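Local atomic coordinates of fatty acid CoA ligase (Marinactinospora thermotolerans, PDB entry 6SQ8), a protein that belongs to the ANL superfamily of AMP-binding enzymes and is seen here with adenosine monophosphate and 1-ethanoyl-9H-pyrido[3,4-b]indole-3-carboxylic acid bound. Residues M178-Y189 against E208-T216; H328-D336 against A345-M355. One frame throughout, in Å; residues are numbered along the deposited sequence.

Interaction 1: residues M178-Y189 against E208-T216; sequences MSACVDAAVSMY and ELAQCTLAT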
loop_
_atom_site.group_PDB
_atom_site.type_symbol
_atom_site.label_atom_id
_atom_site.label_comp_id
_atom_site.label_asym_id
_atom_site.label_seq_id
_atom_site.Cartn_x
_atom_site.Cartn_y
_atom_site.Cartn_z
ATOM N N MET A 178 3.984 -2.158 -14.449
ATOM C CA MET A 178 2.558 -2.104 -14.097
ATOM C C MET A 178 1.798 -3.230 -14.804
ATOM O O MET A 178 0.823 -3.757 -14.256
ATOM C CB MET A 178 1.909 -0.764 -14.464
ATOM C CG MET A 178 2.337 0.379 -13.547
ATOM S SD MET A 178 2.448 -0.100 -11.796
ATOM C CE MET A 178 1.711 1.353 -11.050
ATOM N N SER A 179 2.247 -3.597 -16.012
ATOM C CA SER A 179 1.675 -4.736 -16.719
ATOM C C SER A 179 1.972 -6.029 -15.944
ATOM O O SER A 179 1.095 -6.894 -15.823
ATOM C CB SER A 179 2.170 -4.830 -18.139
ATOM O OG SER A 179 1.411 -5.787 -18.878
ATOM N N ALA A 180 3.198 -6.160 -15.419
ATOM C CA ALA A 180 3.581 -7.338 -14.658
ATOM C C ALA A 180 2.702 -7.464 -13.407
ATOM O O ALA A 180 2.350 -8.578 -13.011
ATOM C CB ALA A 180 5.054 -7.281 -14.301
ATOM N N CYS A 181 2.338 -6.322 -12.809
ATOM C CA CYS A 181 1.492 -6.282 -11.622
ATOM C C CYS A 181 0.128 -6.908 -11.908
ATOM O O CYS A 181 -0.461 -7.499 -11.018
ATOM C CB CYS A 181 1.305 -4.861 -11.111
ATOM S SG CYS A 181 2.814 -4.196 -10.364
ATOM N N VAL A 182 -0.369 -6.790 -13.137
ATOM C CA VAL A 182 -1.648 -7.422 -13.469
ATOM C C VAL A 182 -1.491 -8.944 -13.362
ATOM O O VAL A 182 -2.349 -9.641 -12.809
ATOM C CB VAL A 182 -2.179 -6.980 -14.844
ATOM C CG1 VAL A 182 -3.511 -7.637 -15.169
ATOM C CG2 VAL A 182 -2.309 -5.466 -14.939
ATOM N N ASP A 183 -0.366 -9.454 -13.869
ATOM C CA ASP A 183 -0.102 -10.903 -13.892
ATOM C C ASP A 183 0.062 -11.424 -12.453
ATOM O O ASP A 183 -0.455 -12.496 -12.106
ATOM C CB ASP A 183 1.087 -11.225 -14.792
ATOM C CG ASP A 183 0.863 -10.851 -16.252
ATOM O OD1 ASP A 183 -0.114 -11.342 -16.838
ATOM O OD2 ASP A 183 1.695 -10.066 -16.794
ATOM N N ALA A 184 0.777 -10.648 -11.634
ATOM C CA ALA A 184 0.916 -10.909 -10.211
ATOM C C ALA A 184 -0.459 -10.932 -9.537
ATOM O O ALA A 184 -0.799 -11.910 -8.848
ATOM C CB ALA A 184 1.813 -9.872 -9.600
ATOM N N ALA A 185 -1.260 -9.889 -9.780
ATOM C CA ALA A 185 -2.606 -9.801 -9.199
ATOM C C ALA A 185 -3.409 -11.060 -9.539
ATOM O O ALA A 185 -4.074 -11.603 -8.684
ATOM C CB ALA A 185 -3.320 -8.552 -9.678
ATOM N N VAL A 186 -3.347 -11.508 -10.794
ATOM C CA VAL A 186 -4.091 -12.705 -11.240
ATOM C C VAL A 186 -3.581 -13.921 -10.470
ATOM O O VAL A 186 -4.331 -14.786 -10.078
ATOM C CB VAL A 186 -3.981 -12.936 -12.766
ATOM C CG1 VAL A 186 -4.540 -14.290 -13.189
ATOM C CG2 VAL A 186 -4.655 -11.823 -13.547
ATOM N N SER A 187 -2.274 -13.980 -10.294
ATOM C CA SER A 187 -1.658 -15.131 -9.679
ATOM C C SER A 187 -2.063 -15.203 -8.199
ATOM O O SER A 187 -2.291 -16.279 -7.700
ATOM C CB SER A 187 -0.179 -15.151 -9.957
ATOM O OG SER A 187 0.621 -14.832 -8.841
ATOM N N MET A 188 -2.244 -14.058 -7.541
ATOM C CA MET A 188 -2.669 -13.975 -6.130
ATOM C C MET A 188 -4.184 -14.175 -5.991
ATOM O O MET A 188 -4.600 -14.849 -5.076
ATOM C CB MET A 188 -2.352 -12.598 -5.538
ATOM C CG MET A 188 -0.916 -12.292 -5.440
ATOM S SD MET A 188 -0.608 -10.768 -4.504
ATOM C CE MET A 188 -1.008 -9.503 -5.687
ATOM N N TYR A 189 -4.973 -13.509 -6.840
ATOM C CA TYR A 189 -6.384 -13.211 -6.567
ATOM C C TYR A 189 -7.351 -14.155 -7.298
ATOM O O TYR A 189 -8.554 -14.142 -7.023
ATOM C CB TYR A 189 -6.715 -11.763 -6.927
ATOM C CG TYR A 189 -5.906 -10.710 -6.209
ATOM C CD1 TYR A 189 -5.294 -10.954 -4.988
ATOM C CD2 TYR A 189 -5.768 -9.445 -6.751
ATOM C CE1 TYR A 189 -4.540 -9.985 -4.349
ATOM C CE2 TYR A 189 -5.018 -8.468 -6.121
ATOM C CZ TYR A 189 -4.407 -8.734 -4.915
ATOM O OH TYR A 189 -3.674 -7.758 -4.309
ATOM N N GLU A 208 -4.097 1.137 -8.762
ATOM C CA GLU A 208 -3.499 0.034 -9.503
ATOM C C GLU A 208 -4.419 -1.192 -9.431
ATOM O O GLU A 208 -4.573 -1.913 -10.416
ATOM C CB GLU A 208 -2.094 -0.303 -8.998
ATOM C CG GLU A 208 -1.469 -1.526 -9.681
ATOM C CD GLU A 208 -1.218 -1.393 -11.188
ATOM O OE1 GLU A 208 -0.903 -0.258 -11.658
ATOM O OE2 GLU A 208 -1.332 -2.423 -11.910
ATOM N N LEU A 209 -5.033 -1.430 -8.269
ATOM C CA LEU A 209 -5.926 -2.570 -8.118
ATOM C C LEU A 209 -7.154 -2.374 -9.014
ATOM O O LEU A 209 -7.694 -3.349 -9.550
ATOM C CB LEU A 209 -6.340 -2.745 -6.653
ATOM C CG LEU A 209 -5.235 -3.185 -5.692
ATOM C CD1 LEU A 209 -5.706 -3.115 -4.257
ATOM C CD2 LEU A 209 -4.739 -4.582 -6.005
ATOM N N ALA A 210 -7.607 -1.126 -9.159
ATOM C CA ALA A 210 -8.728 -0.833 -10.024
ATOM C C ALA A 210 -8.362 -1.213 -11.466
ATOM O O ALA A 210 -9.162 -1.824 -12.185
ATOM C CB ALA A 210 -9.107 0.622 -9.905
ATOM N N GLN A 211 -7.138 -0.858 -11.870
ATOM C CA GLN A 211 -6.656 -1.160 -13.227
ATOM C C GLN A 211 -6.543 -2.678 -13.427
ATOM O O GLN A 211 -6.984 -3.186 -14.458
ATOM C CB GLN A 211 -5.350 -0.419 -13.517
ATOM C CG GLN A 211 -5.587 1.051 -13.830
ATOM C CD GLN A 211 -4.377 1.798 -14.327
ATOM O OE1 GLN A 211 -3.224 1.429 -14.067
ATOM N NE2 GLN A 211 -4.655 2.904 -14.997
ATOM N N CYS A 212 -5.983 -3.394 -12.437
ATOM C CA CYS A 212 -5.930 -4.852 -12.474
ATOM C C CYS A 212 -7.342 -5.423 -12.641
ATOM O O CYS A 212 -7.567 -6.328 -13.414
ATOM C CB CYS A 212 -5.284 -5.407 -11.216
ATOM S SG CYS A 212 -3.517 -5.043 -11.129
ATOM N N THR A 213 -8.298 -4.869 -11.902
ATOM C CA THR A 213 -9.674 -5.336 -11.910
ATOM C C THR A 213 -10.277 -5.126 -13.303
ATOM O O THR A 213 -10.917 -6.040 -13.857
ATOM C CB THR A 213 -10.491 -4.653 -10.812
ATOM O OG1 THR A 213 -9.837 -5.010 -9.599
ATOM C CG2 THR A 213 -11.945 -5.066 -10.783
ATOM N N LEU A 214 -10.066 -3.932 -13.874
ATOM C CA LEU A 214 -10.622 -3.624 -15.187
ATOM C C LEU A 214 -10.002 -4.546 -16.245
ATOM O O LEU A 214 -10.724 -5.123 -17.051
ATOM C CB LEU A 214 -10.376 -2.156 -15.516
ATOM C CG LEU A 214 -11.235 -1.149 -14.747
ATOM C CD1 LEU A 214 -10.796 0.276 -15.033
ATOM C CD2 LEU A 214 -12.697 -1.310 -15.100
ATOM N N ALA A 215 -8.678 -4.711 -16.194
ATOM C CA ALA A 215 -7.917 -5.394 -17.224
ATOM C C ALA A 215 -8.310 -6.865 -17.327
ATOM O O ALA A 215 -8.128 -7.477 -18.376
ATOM C CB ALA A 215 -6.444 -5.257 -16.932
ATOM N N THR A 216 -8.814 -7.424 -16.225
ATOM C CA THR A 216 -9.146 -8.840 -16.121
ATOM C C THR A 216 -10.647 -9.049 -16.324
ATOM O O THR A 216 -11.152 -10.160 -16.135
ATOM C CB THR A 216 -8.706 -9.430 -14.779
ATOM O OG1 THR A 216 -9.207 -8.642 -13.688
ATOM C CG2 THR A 216 -7.204 -9.580 -14.668
#

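Interaction 2: residues H328-D336 against A345-M355; sequences HVEVEIRDD and AVGEVWVRSPM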
loop_
_atom_site.group_PDB
_atom_site.type_symbol
_atom_site.label_atom_id
_atom_site.label_comp_id
_atom_site.label_asym_id
_atom_site.label_seq_id
_atom_site.Cartn_x
_atom_site.Cartn_y
_atom_site.Cartn_z
ATOM N N HIS A 328 8.012 -14.888 -10.357
ATOM C CA HIS A 328 8.967 -14.012 -11.039
ATOM C C HIS A 328 9.636 -13.081 -10.026
ATOM O O HIS A 328 10.419 -12.205 -10.435
ATOM C CB HIS A 328 8.346 -13.235 -12.224
ATOM C CG HIS A 328 7.519 -14.091 -13.132
ATOM N ND1 HIS A 328 8.078 -15.040 -13.963
ATOM C CD2 HIS A 328 6.184 -14.154 -13.348
ATOM C CE1 HIS A 328 7.122 -15.638 -14.660
ATOM N NE2 HIS A 328 5.954 -15.131 -14.283
ATOM N N VAL A 329 9.341 -13.266 -8.733
ATOM C CA VAL A 329 9.944 -12.460 -7.684
ATOM C C VAL A 329 11.063 -13.267 -7.023
ATOM O O VAL A 329 10.814 -14.241 -6.329
ATOM C CB VAL A 329 8.917 -11.973 -6.646
ATOM C CG1 VAL A 329 9.554 -11.032 -5.631
ATOM C CG2 VAL A 329 7.745 -11.286 -7.314
ATOM N N GLU A 330 12.298 -12.832 -7.284
ATOM C CA GLU A 330 13.484 -13.380 -6.685
ATOM C C GLU A 330 13.766 -12.608 -5.394
ATOM O O GLU A 330 13.728 -11.399 -5.391
ATOM C CB GLU A 330 14.655 -13.270 -7.655
ATOM C CG GLU A 330 14.389 -13.907 -9.020
ATOM C CD GLU A 330 15.437 -13.636 -10.093
ATOM O OE1 GLU A 330 16.607 -14.104 -9.923
ATOM O OE2 GLU A 330 15.098 -12.919 -11.072
ATOM N N VAL A 331 14.025 -13.328 -4.300
ATOM C CA VAL A 331 14.348 -12.727 -3.020
ATOM C C VAL A 331 15.646 -13.355 -2.504
ATOM O O VAL A 331 15.808 -14.562 -2.537
ATOM C CB VAL A 331 13.217 -12.910 -1.999
ATOM C CG1 VAL A 331 13.563 -12.238 -0.681
ATOM C CG2 VAL A 331 11.892 -12.390 -2.525
ATOM N N GLU A 332 16.554 -12.507 -2.023
ATOM C CA GLU A 332 17.732 -12.952 -1.311
ATOM C C GLU A 332 17.762 -12.289 0.065
ATOM O O GLU A 332 17.225 -11.197 0.235
ATOM C CB GLU A 332 19.009 -12.599 -2.072
ATOM C CG GLU A 332 19.383 -13.611 -3.140
ATOM C CD GLU A 332 20.628 -13.260 -3.933
ATOM O OE1 GLU A 332 21.260 -12.197 -3.669
ATOM O OE2 GLU A 332 20.954 -14.058 -4.820
ATOM N N ILE A 333 18.374 -12.985 1.029
ATOM C CA ILE A 333 18.697 -12.446 2.329
ATOM C C ILE A 333 20.210 -12.213 2.361
ATOM O O ILE A 333 20.952 -13.113 2.050
ATOM C CB ILE A 333 18.224 -13.400 3.448
ATOM C CG1 ILE A 333 16.762 -13.826 3.256
ATOM C CG2 ILE A 333 18.455 -12.761 4.817
ATOM C CD1 ILE A 333 15.763 -12.684 3.417
ATOM N N ARG A 334 20.645 -11.005 2.732
ATOM C CA ARG A 334 22.029 -10.593 2.597
ATOM C C ARG A 334 22.533 -9.890 3.860
ATOM O O ARG A 334 21.774 -9.237 4.564
ATOM C CB ARG A 334 22.175 -9.600 1.442
ATOM C CG ARG A 334 21.846 -10.157 0.070
ATOM C CD ARG A 334 22.189 -9.146 -1.006
ATOM N NE ARG A 334 21.907 -9.669 -2.337
ATOM C CZ ARG A 334 21.960 -8.941 -3.442
ATOM N NH1 ARG A 334 22.285 -7.657 -3.372
ATOM N NH2 ARG A 334 21.679 -9.505 -4.602
ATOM N N ASP A 335 23.850 -9.978 4.075
ATOM C CA ASP A 335 24.540 -9.329 5.187
ATOM C C ASP A 335 24.907 -7.892 4.802
ATOM O O ASP A 335 24.626 -7.454 3.678
ATOM C CB ASP A 335 25.753 -10.152 5.638
ATOM C CG ASP A 335 26.795 -10.440 4.567
ATOM O OD1 ASP A 335 26.794 -9.757 3.527
ATOM O OD2 ASP A 335 27.611 -11.363 4.781
ATOM N N ASP A 336 25.516 -7.184 5.768
ATOM C CA ASP A 336 26.032 -5.801 5.634
ATOM C C ASP A 336 27.011 -5.724 4.456
ATOM O O ASP A 336 27.027 -4.731 3.726
ATOM C CB ASP A 336 26.742 -5.320 6.905
ATOM C CG ASP A 336 25.973 -5.555 8.193
ATOM O OD1 ASP A 336 25.471 -6.696 8.382
ATOM O OD2 ASP A 336 25.896 -4.605 9.013
ATOM N N ALA A 345 18.808 -17.711 8.388
ATOM C CA ALA A 345 19.605 -16.567 8.828
ATOM C C ALA A 345 18.817 -15.270 8.620
ATOM O O ALA A 345 18.002 -15.183 7.716
ATOM C CB ALA A 345 20.903 -16.559 8.067
ATOM N N VAL A 346 19.083 -14.266 9.461
ATOM C CA VAL A 346 18.394 -12.988 9.365
ATOM C C VAL A 346 19.332 -11.970 8.719
ATOM O O VAL A 346 20.491 -11.855 9.112
ATOM C CB VAL A 346 17.880 -12.502 10.732
ATOM C CG1 VAL A 346 17.158 -11.154 10.645
ATOM C CG2 VAL A 346 16.975 -13.555 11.364
ATOM N N GLY A 347 18.796 -11.249 7.728
ATOM C CA GLY A 347 19.508 -10.210 6.990
ATOM C C GLY A 347 18.550 -9.349 6.174
ATOM O O GLY A 347 17.326 -9.483 6.317
ATOM N N GLU A 348 19.118 -8.474 5.329
ATOM C CA GLU A 348 18.364 -7.542 4.507
ATOM C C GLU A 348 17.706 -8.284 3.346
ATOM O O GLU A 348 18.339 -9.095 2.682
ATOM C CB GLU A 348 19.253 -6.461 3.906
ATOM C CG GLU A 348 19.868 -5.528 4.915
ATOM C CD GLU A 348 20.760 -4.478 4.277
ATOM O OE1 GLU A 348 20.255 -3.748 3.400
ATOM O OE2 GLU A 348 21.951 -4.417 4.640
ATOM N N VAL A 349 16.429 -7.961 3.107
ATOM C CA VAL A 349 15.637 -8.535 2.041
ATOM C C VAL A 349 15.918 -7.737 0.763
ATOM O O VAL A 349 15.727 -6.519 0.723
ATOM C CB VAL A 349 14.145 -8.523 2.419
ATOM C CG1 VAL A 349 13.262 -9.037 1.296
ATOM C CG2 VAL A 349 13.890 -9.299 3.713
ATOM N N TRP A 350 16.434 -8.431 -0.255
ATOM C CA TRP A 350 16.672 -7.871 -1.579
ATOM C C TRP A 350 15.791 -8.603 -2.583
ATOM O O TRP A 350 15.570 -9.812 -2.461
ATOM C CB TRP A 350 18.140 -7.982 -1.994
ATOM C CG TRP A 350 19.069 -7.099 -1.229
ATOM C CD1 TRP A 350 19.444 -7.259 0.067
ATOM C CD2 TRP A 350 19.772 -5.942 -1.708
ATOM N NE1 TRP A 350 20.329 -6.280 0.427
ATOM C CE2 TRP A 350 20.546 -5.452 -0.637
ATOM C CE3 TRP A 350 19.832 -5.269 -2.930
ATOM C CZ2 TRP A 350 21.354 -4.325 -0.740
ATOM C CZ3 TRP A 350 20.645 -4.159 -3.045
ATOM C CH2 TRP A 350 21.401 -3.701 -1.965
ATOM N N VAL A 351 15.336 -7.853 -3.587
ATOM C CA VAL A 351 14.316 -8.296 -4.492
ATOM C C VAL A 351 14.748 -7.967 -5.929
ATOM O O VAL A 351 15.304 -6.914 -6.181
ATOM C CB VAL A 351 12.977 -7.643 -4.101
ATOM C CG1 VAL A 351 11.995 -7.561 -5.257
ATOM C CG2 VAL A 351 12.347 -8.343 -2.911
ATOM N N ARG A 352 14.512 -8.909 -6.849
ATOM C CA ARG A 352 14.642 -8.725 -8.292
ATOM C C ARG A 352 13.354 -9.255 -8.923
ATOM O O ARG A 352 12.984 -10.400 -8.698
ATOM C CB ARG A 352 15.908 -9.427 -8.807
ATOM C CG ARG A 352 16.083 -9.440 -10.328
ATOM C CD ARG A 352 17.490 -9.761 -10.829
ATOM N NE ARG A 352 17.940 -11.136 -10.587
ATOM C CZ ARG A 352 19.100 -11.673 -10.998
ATOM N NH1 ARG A 352 20.043 -10.918 -11.548
ATOM N NH2 ARG A 352 19.306 -12.975 -10.859
ATOM N N SER A 353 12.663 -8.404 -9.685
ATOM C CA SER A 353 11.392 -8.784 -10.311
ATOM C C SER A 353 11.045 -7.823 -11.442
ATOM O O SER A 353 11.503 -6.682 -11.454
ATOM C CB SER A 353 10.270 -8.837 -9.298
ATOM O OG SER A 353 9.573 -7.597 -9.236
ATOM N N PRO A 354 10.171 -8.246 -12.383
ATOM C CA PRO A 354 9.638 -7.354 -13.406
ATOM C C PRO A 354 8.749 -6.216 -12.887
ATOM O O PRO A 354 8.313 -5.403 -13.684
ATOM C CB PRO A 354 8.758 -8.266 -14.281
ATOM C CG PRO A 354 8.381 -9.403 -13.379
ATOM C CD PRO A 354 9.615 -9.600 -12.507
ATOM N N MET A 355 8.471 -6.183 -11.576
ATOM C CA MET A 355 7.561 -5.202 -11.001
ATOM C C MET A 355 8.333 -4.083 -10.304
ATOM O O MET A 355 7.731 -3.092 -9.912
ATOM C CB MET A 355 6.606 -5.868 -10.009
ATOM C CG MET A 355 5.550 -6.701 -10.708
ATOM S SD MET A 355 4.482 -7.583 -9.572
ATOM C CE MET A 355 5.608 -8.843 -8.972
#

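Interaction 1: residues M178-Y189 against E208-T216
Glu208 opens the contact by extending its carboxylate toward the first turns of segment 178-189, on helix 175-189, where the bent chain of Met178 turns back to meet it. The terminal methyl and sulfur of Met178 gather round Glu208 OE1, while Glu208 OE2 lies 3.7 Å from Cys181 CB. In Glu208, CG lies anti to the backbone N and a bend at chi2 (63°) turns the carboxylate to these two residues. Leu209 comes next, its CD2 set at the edge of the Tyr189 ring, 3.8 Å from Tyr189 OH. At Cys212 the helices come closest: its SG rests on Ala185 CB at 3.8 Å and Val182 CG2 at 4.0 Å. Here two helices of the AMP-binding family region, axes 9.5 Å apart, cross at -73°, with Cys181 beside the bound 1-ethanoyl-9H-pyrido[3,4-b]indole-3-carboxylic acid. Ala215 CB then faces Val182 CG1 at 4.2 Å. Thr216, just past the helical turns, finishes the row with a methyl contact, CG2 to Val186 CG2 at 3.6 Å. No hydrogen bond joins the pair; beyond the Glu208 carboxylate, the contact is apolar. Helix 5-13 adds Tyr6 beside Met178 and Glu208 and Arg9 beside Val182, whereas strands 293-299 and 303-308 support Tyr189 through Met294 and Phe304.

Interaction 2: residues H328-D336 against A345-M355
Arg334 lays its guanidinium over the indole of Trp350, the two planes only 25° apart, and this cation-pi stack lies on one face of a long-looped beta hairpin of consecutive antiparallel strands. The arginine chain runs extended from CG to NE, and the two side chains cross at about a right angle. Arg334 CD stands 3.6 Å above the centroid of the five-membered ring of Trp350, a CH-pi contact, and Arg334 NH1 continues over the six-membered ring, 3.5 Å from Trp350 CE3. Glu332 fixes the rotation of the cation: NE and NH2 of Arg334 both grip Glu332 OE1, each at 2.9 Å and in the guanidinium plane. Further along the same face, Glu330 and Arg352 make a second pair. Here Arg352 NH2 meets Glu330 OE1 at 3.1 Å on its syn side, with a weak bond from NE, and the flat groups are turned 47° against each other. A bend at chi3 of 68° folds the arginine back to this edge.

The other face is apolar. Val331 CG1 lies 3.8 Å from Val349 CG1, Ile333 stands side by side with Val349, and Phe384 of strand 380-384 packs on Val331 and Ile333. Between the faces, paired backbone bonds at Glu330–Arg352, Glu332–Trp350 and Arg334–Glu348 set the register. Where the strands end, Val329 CG2 touches Met355 CE at 3.6 Å.

Trp375 provides Arg334 with another cation-pi partner. With its charge offset by Glu332 and one face against Trp350, the cation is held in place and its rotation is probably restricted, by ionic and dispersive forces together.

In the fold
Following the chain from the N-terminal side, helix 175-189 leads through strand 195-198 to helix 205-215, so interaction 1 closes a short loop before interaction 2 begins. The second contact closes a tighter one, bringing strand 347-352 back against strand 330-334 after a twelve-residue connection. The two are therefore in series, neither nested nor crossed, with centres about 23 Å apart. They nevertheless meet: Met355, just beyond the second strand, packs on helix 175-189, its SD 3.5 Å from Ala184 CB and its CG 3.7 Å from Cys181 SG. This junction ties the helix pair to the beta ribbon close to the bound 1-ethanoyl-9H-pyrido[3,4-b]indole-3-carboxylic acid, about 4 Å from the Cys181 side chain.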